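Local coordinates for protein separin (Saccharomyces cerevisiae, PDB 5U1T) that cleaves the MCD1/SCC1 subunit of cohesin as a caspase-like cysteine protease at the onset of anaphase, allowing chromosomes to segregate, at residues 1185-1190 / 1224-1229; 1231-1236 / 1372-1377. All coordinates share one frame; numbering follows the deposited sequence.

In the fold
From the N terminus, the chain runs along helix 1180-1198, passes the short helix 1200-1203 and returns along helix 1209-1237. Contact 1 closes this hairpin over 33 intervening residues, most of them helical. Further along the same returning helix, contact 2 closes a much longer excursion of 135 residues, joining 1231-1236 to the loop between strands 1353-1362 and 1382-1385. The two closures are in series, neither nested nor crossed, and their centres lie about 13 Å apart. Helix 1209-1237 thus serves both contacts, packing on its hairpin partner and on a loop of the seven-stranded mixed sheet. Phe1369, on that connecting loop, is touched by Leu1187 of contact 1 and Ile1233 of contact 2.

Contact 1: 1185-1190 / 1224-1229; sequences KKLLSI and KRMQQL
Ser1189 OG has two weak hydrogen-bond partners: Arg1225 NH2 across the contact at 3.2 Å, and Glu1193 OE2 one turn further along its own helix. The setting is an antiparallel helical hairpin, in which helix 1180-1198 and helix 1209-1237 pack with their local axes 10.1 Å apart and their directions 159° from each other. The serine hydroxyl meets the guanidinium at its edge, in plane, but the N-H points poorly at it, with an angle of 134°. The stronger partner of Arg1225 is Glu1193, whose OE1 forms a salt bridge with NH1, so the carboxylate of Glu1193 bridges to the second helix mainly through the arginine, with only a weak bond to the serine beside it. Arg1225 gets there by a bend late in its chain (chi3 42°), and its side chain slides past Ile1190 in the opposite direction.

Next to these polar groups the interface is apolar. Ile1190 lies at the closest backbone approach, its CA 6.9 Å from that of Met1226. Its CD1 rests 3.8 Å from Met1226 N, close against the backbone of the partner helix, while its CG2 meets Met1226 CE at 3.7 Å. Met1226 CE also touches Leu1187 CD1 at 3.8 Å, so the tip of the methionine spans two residues of the first helix. Leu1229 crosses Leu1187 at about a right angle, placing its CD2 3.6 Å from Leu1187 CB. Loop residues continue this apolar layer: Leu1368 and Phe1369 touch Leu1187, and Leu1178 touches Leu1229. At the exposed margin, the aliphatic part of Lys1186 passes over the other branch of that leucine, with CD 4.1 Å from Leu1229 CD1.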
ATOM      1  N   LYS A1185       9.622 -36.537  22.593  1.00 57.95           N
ATOM      2  CA  LYS A1185       8.793 -37.286  21.659  1.00 57.12           C
ATOM      3  C   LYS A1185       8.030 -38.439  22.294  1.00 54.26           C
ATOM      4  O   LYS A1185       6.825 -38.547  22.122  1.00 60.71           O
ATOM      5  CB  LYS A1185       9.634 -37.839  20.519  1.00 61.48           C
ATOM      6  CG  LYS A1185       9.506 -37.065  19.244  1.00 61.56           C
ATOM      7  CD  LYS A1185       9.807 -37.956  18.048  1.00 70.40           C
ATOM      8  CE  LYS A1185       8.801 -39.100  17.937  1.00 80.65           C
ATOM      9  NZ  LYS A1185       8.897 -39.814  16.607  1.00 84.27           N
ATOM     10  N   LYS A1186       8.733 -39.315  22.998  1.00 57.66           N
ATOM     11  CA  LYS A1186       8.118 -40.515  23.557  1.00 56.49           C
ATOM     12  C   LYS A1186       6.957 -40.167  24.493  1.00 60.21           C
ATOM     13  O   LYS A1186       5.906 -40.831  24.485  1.00 58.51           O
ATOM     14  CB  LYS A1186       9.160 -41.345  24.292  1.00 57.85           C
ATOM     15  CG  LYS A1186       9.911 -42.352  23.436  1.00 63.68           C
ATOM     16  CD  LYS A1186      10.993 -43.053  24.277  1.00 71.40           C
ATOM     17  CE  LYS A1186      11.570 -44.286  23.582  1.00 79.27           C
ATOM     18  NZ  LYS A1186      11.777 -44.050  22.112  1.00 77.89           N
ATOM     19  N   LEU A1187       7.162 -39.106  25.271  1.00 55.94           N
ATOM     20  CA  LEU A1187       6.195 -38.620  26.248  1.00 59.89           C
ATOM     21  C   LEU A1187       4.952 -38.011  25.610  1.00 58.69           C
ATOM     22  O   LEU A1187       3.820 -38.333  25.995  1.00 59.96           O
ATOM     23  CB  LEU A1187       6.855 -37.583  27.157  1.00 57.31           C
ATOM     24  CG  LEU A1187       5.960 -36.952  28.215  1.00 59.44           C
ATOM     25  CD1 LEU A1187       5.598 -37.968  29.281  1.00 54.63           C
ATOM     26  CD2 LEU A1187       6.631 -35.745  28.810  1.00 56.81           C
ATOM     27  N   LEU A1188       5.178 -37.106  24.661  1.00 57.92           N
ATOM     28  CA  LEU A1188       4.109 -36.458  23.914  1.00 57.93           C
ATOM     29  C   LEU A1188       3.232 -37.504  23.235  1.00 58.05           C
ATOM     30  O   LEU A1188       2.001 -37.407  23.249  1.00 55.41           O
ATOM     31  CB  LEU A1188       4.682 -35.487  22.880  1.00 54.39           C
ATOM     32  CG  LEU A1188       5.074 -34.100  23.397  1.00 56.86           C
ATOM     33  CD1 LEU A1188       5.682 -33.253  22.296  1.00 43.91           C
ATOM     34  CD2 LEU A1188       3.883 -33.402  24.016  1.00 47.90           C
ATOM     35  N   SER A1189       3.869 -38.513  22.658  1.00 54.32           N
ATOM     36  CA  SER A1189       3.139 -39.617  22.075  1.00 54.75           C
ATOM     37  C   SER A1189       2.228 -40.285  23.124  1.00 64.99           C
ATOM     38  O   SER A1189       1.037 -40.465  22.874  1.00 66.04           O
ATOM     39  CB  SER A1189       4.107 -40.626  21.468  1.00 57.53           C
ATOM     40  OG  SER A1189       3.523 -41.919  21.434  1.00 70.13           O
ATOM     41  N   ILE A1190       2.790 -40.624  24.290  1.00 60.74           N
ATOM     42  CA  ILE A1190       2.038 -41.185  25.410  1.00 59.76           C
ATOM     43  C   ILE A1190       0.912 -40.266  25.861  1.00 63.48           C
ATOM     44  O   ILE A1190      -0.239 -40.694  25.969  1.00 66.35           O
ATOM     45  CB  ILE A1190       2.948 -41.461  26.633  1.00 62.36           C
ATOM     46  CG1 ILE A1190       3.940 -42.599  26.337  1.00 61.78           C
ATOM     47  CG2 ILE A1190       2.110 -41.787  27.860  1.00 52.35           C
ATOM     48  CD1 ILE A1190       5.113 -42.656  27.292  1.00 56.79           C
ATOM     49  N   LYS A1224       2.231 -47.765  31.972  1.00 65.52           N
ATOM     50  CA  LYS A1224       3.518 -48.447  32.112  1.00 68.72           C
ATOM     51  C   LYS A1224       4.570 -47.816  31.214  1.00 73.42           C
ATOM     52  O   LYS A1224       5.740 -47.707  31.607  1.00 73.08           O
ATOM     53  CB  LYS A1224       3.423 -49.945  31.796  1.00 71.89           C
ATOM     54  CG  LYS A1224       4.744 -50.709  32.041  1.00 73.82           C
ATOM     55  CD  LYS A1224       4.603 -52.205  31.713  1.00 84.98           C
ATOM     56  CE  LYS A1224       5.819 -53.051  32.173  1.00 93.49           C
ATOM     57  NZ  LYS A1224       5.476 -54.455  32.707  1.00 90.66           N
ATOM     58  N   ARG A1225       4.161 -47.420  30.008  1.00 68.01           N
ATOM     59  CA  ARG A1225       5.065 -46.749  29.092  1.00 60.95           C
ATOM     60  C   ARG A1225       5.613 -45.476  29.728  1.00 65.28           C
ATOM     61  O   ARG A1225       6.808 -45.192  29.616  1.00 62.63           O
ATOM     62  CB  ARG A1225       4.367 -46.438  27.781  1.00 61.28           C
ATOM     63  CG  ARG A1225       4.118 -47.654  26.928  1.00 61.99           C
ATOM     64  CD  ARG A1225       3.327 -47.289  25.673  1.00 66.80           C
ATOM     65  NE  ARG A1225       3.770 -46.041  25.045  1.00 68.63           N
ATOM     66  CZ  ARG A1225       3.147 -45.456  24.020  1.00 69.33           C
ATOM     67  NH1 ARG A1225       2.054 -46.001  23.498  1.00 64.78           N
ATOM     68  NH2 ARG A1225       3.616 -44.322  23.505  1.00 70.52           N
ATOM     69  N   MET A1226       4.753 -44.725  30.419  1.00 66.86           N
ATOM     70  CA  MET A1226       5.212 -43.491  31.055  1.00 66.27           C
ATOM     71  C   MET A1226       6.120 -43.741  32.257  1.00 65.60           C
ATOM     72  O   MET A1226       7.137 -43.061  32.433  1.00 65.66           O
ATOM     73  CB  MET A1226       4.052 -42.617  31.500  1.00 58.06           C
ATOM     74  CG  MET A1226       4.573 -41.318  32.078  1.00 57.38           C
ATOM     75  SD  MET A1226       3.328 -40.106  32.477  1.00 70.20           S
ATOM     76  CE  MET A1226       2.678 -39.736  30.840  1.00 60.66           C
ATOM     77  N   GLN A1227       5.743 -44.702  33.091  1.00 63.30           N
ATOM     78  CA  GLN A1227       6.595 -45.112  34.194  1.00 64.95           C
ATOM     79  C   GLN A1227       7.987 -45.526  33.713  1.00 61.98           C
ATOM     80  O   GLN A1227       8.994 -45.187  34.328  1.00 61.27           O
ATOM     81  CB  GLN A1227       5.963 -46.271  34.956  1.00 69.80           C
ATOM     82  CG  GLN A1227       6.921 -46.931  35.947  1.00 70.37           C
ATOM     83  CD  GLN A1227       6.294 -48.080  36.704  1.00 69.55           C
ATOM     84  OE1 GLN A1227       5.697 -48.985  36.110  1.00 72.35           O
ATOM     85  NE2 GLN A1227       6.420 -48.051  38.031  1.00 72.12           N
ATOM     86  N   GLN A1228       8.031 -46.261  32.607  1.00 62.48           N
ATOM     87  CA  GLN A1228       9.286 -46.732  32.064  1.00 63.05           C
ATOM     88  C   GLN A1228      10.132 -45.567  31.575  1.00 63.44           C
ATOM     89  O   GLN A1228      11.333 -45.536  31.810  1.00 67.06           O
ATOM     90  CB  GLN A1228       9.040 -47.733  30.942  1.00 57.34           C
ATOM     91  CG  GLN A1228       9.008 -49.173  31.418  1.00 60.12           C
ATOM     92  CD  GLN A1228       8.300 -50.095  30.436  1.00 75.59           C
ATOM     93  OE1 GLN A1228       7.842 -49.658  29.366  1.00 74.33           O
ATOM     94  NE2 GLN A1228       8.183 -51.373  30.798  1.00 74.47           N
ATOM     95  N   LEU A1229       9.508 -44.603  30.913  1.00 60.96           N
ATOM     96  CA  LEU A1229      10.232 -43.452  30.392  1.00 60.74           C
ATOM     97  C   LEU A1229      10.875 -42.649  31.520  1.00 61.67           C
ATOM     98  O   LEU A1229      12.023 -42.222  31.422  1.00 62.08           O
ATOM     99  CB  LEU A1229       9.294 -42.562  29.571  1.00 58.90           C
ATOM    100  CG  LEU A1229       9.828 -41.238  29.025  1.00 59.08           C
ATOM    101  CD1 LEU A1229      10.988 -41.471  28.065  1.00 59.99           C
ATOM    102  CD2 LEU A1229       8.714 -40.475  28.340  1.00 56.70           C
TER

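Contact 2: 1231-1236 / 1372-1377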
ATOM      1  N   ASN A1231      11.606 -43.814  34.439  1.00 60.87           N
ATOM      2  CA  ASN A1231      12.667 -44.660  34.922  1.00 65.26           C
ATOM      3  C   ASN A1231      13.943 -44.476  34.117  1.00 63.21           C
ATOM      4  O   ASN A1231      15.004 -44.248  34.700  1.00 64.11           O
ATOM      5  CB  ASN A1231      12.234 -46.108  34.906  1.00 62.28           C
ATOM      6  CG  ASN A1231      12.072 -46.644  36.284  1.00 70.77           C
ATOM      7  OD1 ASN A1231      11.044 -46.401  36.941  1.00 63.50           O
ATOM      8  ND2 ASN A1231      13.111 -47.354  36.772  1.00 71.62           N
ATOM      9  N   ASN A1232      13.834 -44.549  32.789  1.00 62.83           N
ATOM     10  CA  ASN A1232      14.979 -44.337  31.901  1.00 66.99           C
ATOM     11  C   ASN A1232      15.666 -43.024  32.197  1.00 65.73           C
ATOM     12  O   ASN A1232      16.886 -42.951  32.268  1.00 65.88           O
ATOM     13  CB  ASN A1232      14.575 -44.338  30.423  1.00 69.76           C
ATOM     14  CG  ASN A1232      14.001 -45.672  29.953  1.00 77.77           C
ATOM     15  OD1 ASN A1232      14.150 -46.719  30.610  1.00 75.61           O
ATOM     16  ND2 ASN A1232      13.337 -45.639  28.785  1.00 87.60           N
ATOM     17  N   ILE A1233      14.859 -41.985  32.363  1.00 66.30           N
ATOM     18  CA  ILE A1233      15.383 -40.658  32.612  1.00 64.74           C
ATOM     19  C   ILE A1233      16.155 -40.633  33.933  1.00 63.63           C
ATOM     20  O   ILE A1233      17.306 -40.199  33.955  1.00 66.41           O
ATOM     21  CB  ILE A1233      14.247 -39.617  32.581  1.00 60.41           C
ATOM     22  CG1 ILE A1233      13.923 -39.297  31.115  1.00 63.38           C
ATOM     23  CG2 ILE A1233      14.641 -38.363  33.342  1.00 58.32           C
ATOM     24  CD1 ILE A1233      12.580 -38.634  30.868  1.00 61.22           C
ATOM     25  N   GLU A1234      15.544 -41.128  35.008  1.00 63.77           N
ATOM     26  CA  GLU A1234      16.216 -41.259  36.310  1.00 63.03           C
ATOM     27  C   GLU A1234      17.563 -41.941  36.234  1.00 61.20           C
ATOM     28  O   GLU A1234      18.526 -41.525  36.870  1.00 61.92           O
ATOM     29  CB  GLU A1234      15.355 -42.052  37.282  1.00 59.75           C
ATOM     30  CG  GLU A1234      14.481 -41.212  38.145  1.00 62.28           C
ATOM     31  CD  GLU A1234      13.607 -42.050  39.029  1.00 63.17           C
ATOM     32  OE1 GLU A1234      14.184 -42.849  39.791  1.00 67.26           O
ATOM     33  OE2 GLU A1234      12.361 -41.919  38.956  1.00 60.52           O
ATOM     34  N   ASN A1235      17.607 -43.011  35.454  1.00 63.80           N
ATOM     35  CA  ASN A1235      18.746 -43.914  35.443  1.00 64.31           C
ATOM     36  C   ASN A1235      19.732 -43.590  34.322  1.00 65.32           C
ATOM     37  O   ASN A1235      20.639 -44.363  34.052  1.00 73.48           O
ATOM     38  CB  ASN A1235      18.257 -45.373  35.319  1.00 64.13           C
ATOM     39  CG  ASN A1235      17.355 -45.812  36.499  1.00 66.08           C
ATOM     40  OD1 ASN A1235      17.560 -45.402  37.647  1.00 68.28           O
ATOM     41  ND2 ASN A1235      16.362 -46.653  36.210  1.00 65.45           N
ATOM     42  N   SER A1236      19.551 -42.450  33.669  1.00 60.13           N
ATOM     43  CA  SER A1236      20.438 -42.050  32.587  1.00 64.88           C
ATOM     44  C   SER A1236      20.936 -40.643  32.784  1.00 70.08           C
ATOM     45  O   SER A1236      22.143 -40.379  32.777  1.00 76.89           O
ATOM     46  CB  SER A1236      19.741 -42.133  31.236  1.00 65.77           C
ATOM     47  OG  SER A1236      19.660 -43.470  30.797  1.00 73.89           O
ATOM     48  N   GLU A1372       8.450 -33.963  39.342  1.00 54.86           N
ATOM     49  CA  GLU A1372       8.157 -34.215  40.740  1.00 54.62           C
ATOM     50  C   GLU A1372       7.895 -35.692  41.014  1.00 56.25           C
ATOM     51  O   GLU A1372       7.839 -36.104  42.157  1.00 59.02           O
ATOM     52  CB  GLU A1372       6.963 -33.365  41.193  1.00 54.45           C
ATOM     53  CG  GLU A1372       7.195 -31.849  41.078  1.00 57.59           C
ATOM     54  CD  GLU A1372       6.797 -31.259  39.707  1.00 58.28           C
ATOM     55  OE1 GLU A1372       6.636 -32.027  38.734  1.00 53.93           O
ATOM     56  OE2 GLU A1372       6.635 -30.021  39.612  1.00 57.95           O
ATOM     57  N   CYS A1373       7.773 -36.506  39.975  1.00 53.44           N
ATOM     58  CA  CYS A1373       7.512 -37.914  40.206  1.00 56.06           C
ATOM     59  C   CYS A1373       8.746 -38.809  40.046  1.00 59.68           C
ATOM     60  O   CYS A1373       8.676 -40.019  40.278  1.00 65.64           O
ATOM     61  CB  CYS A1373       6.373 -38.356  39.303  1.00 52.77           C
ATOM     62  SG  CYS A1373       4.801 -37.542  39.856  1.00 70.27           S
ATOM     63  N   LEU A1374       9.882 -38.216  39.688  1.00 56.01           N
ATOM     64  CA  LEU A1374      11.161 -38.926  39.774  1.00 60.12           C
ATOM     65  C   LEU A1374      11.402 -39.388  41.225  1.00 61.85           C
ATOM     66  O   LEU A1374      11.033 -38.689  42.177  1.00 59.61           O
ATOM     67  CB  LEU A1374      12.306 -38.038  39.278  1.00 55.79           C
ATOM     68  CG  LEU A1374      12.192 -37.694  37.792  1.00 56.51           C
ATOM     69  CD1 LEU A1374      13.409 -36.932  37.279  1.00 49.66           C
ATOM     70  CD2 LEU A1374      11.959 -38.950  36.982  1.00 53.58           C
ATOM     71  N   SER A1375      12.002 -40.564  41.392  1.00 56.90           N
ATOM     72  CA  SER A1375      12.088 -41.180  42.723  1.00 64.86           C
ATOM     73  C   SER A1375      12.820 -40.307  43.756  1.00 58.71           C
ATOM     74  O   SER A1375      12.488 -40.345  44.946  1.00 57.88           O
ATOM     75  CB  SER A1375      12.762 -42.546  42.639  1.00 58.41           C
ATOM     76  OG  SER A1375      14.112 -42.411  42.240  1.00 64.89           O
ATOM     77  N   PHE A1376      13.782 -39.507  43.299  1.00 53.65           N
ATOM     78  CA  PHE A1376      14.476 -38.595  44.192  1.00 51.11           C
ATOM     79  C   PHE A1376      13.766 -37.249  44.365  1.00 53.75           C
ATOM     80  O   PHE A1376      14.258 -36.383  45.068  1.00 52.34           O
ATOM     81  CB  PHE A1376      15.915 -38.374  43.715  1.00 58.94           C
ATOM     82  CG  PHE A1376      16.042 -37.812  42.311  1.00 56.77           C
ATOM     83  CD1 PHE A1376      16.069 -36.441  42.096  1.00 57.81           C
ATOM     84  CD2 PHE A1376      16.193 -38.657  41.217  1.00 59.00           C
ATOM     85  CE1 PHE A1376      16.207 -35.914  40.791  1.00 58.77           C
ATOM     86  CE2 PHE A1376      16.328 -38.142  39.914  1.00 59.14           C
ATOM     87  CZ  PHE A1376      16.341 -36.774  39.705  1.00 55.67           C
ATOM     88  N   LEU A1377      12.609 -37.072  43.734  1.00 57.05           N
ATOM     89  CA  LEU A1377      11.828 -35.845  43.933  1.00 54.65           C
ATOM     90  C   LEU A1377      10.478 -36.114  44.596  1.00 57.54           C
ATOM     91  O   LEU A1377       9.966 -35.255  45.301  1.00 52.37           O
ATOM     92  CB  LEU A1377      11.610 -35.113  42.604  1.00 52.78           C
ATOM     93  CG  LEU A1377      12.874 -34.510  41.986  1.00 55.74           C
ATOM     94  CD1 LEU A1377      12.555 -33.635  40.787  1.00 58.75           C
ATOM     95  CD2 LEU A1377      13.680 -33.743  43.036  1.00 54.19           C
TER
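A type I beta turn, Leu1374 to Leu1377, receives the side chain of Glu1234 from the C-terminal part of helix 1209-1237. The turn is closed by its own bond from Leu1377 N to Leu1374 O, 2.7 Å long. Glu1234 extends beyond CG and offers both carboxylate oxygens to Ser1375, the second residue of the turn. The backbone N of Ser1375 donates to Glu1234 OE2 at 2.8 Å with a fairly straight N-H (155°), approaching from well above the carboxylate plane. Ser1375 OG donates to Glu1234 OE1; the modelled separation is very short and its exact value doubtful. With chi1 at 66°, the serine hydroxyl lies between its own N and carbonyl carbon, on the glutamate side of the turn.

The aliphatic part of Glu1234 is packed as well: its CG lies 3.6 Å from Leu1374 CD2 and 4.0 Å from Phe1376 CE2, both side chains running opposite to it. The phenyl plane stands 83° from the carboxylate. Leu1374 CD1 also reaches Ile1233 CG2, a looser touch at 4.4 Å.

Phe1376 extends the joint to aromatic residues that follow helix segment 1231-1236 in the chain, meeting Phe1238 edge-to-face and Phe1245 obliquely. On the sheet side, Glu1372 forms a salt bridge with Arg1384 of strand 1382-1385, so the loop linking the parallel strands 1353-1362 and 1382-1385 is held between that strand and helix 1209-1237.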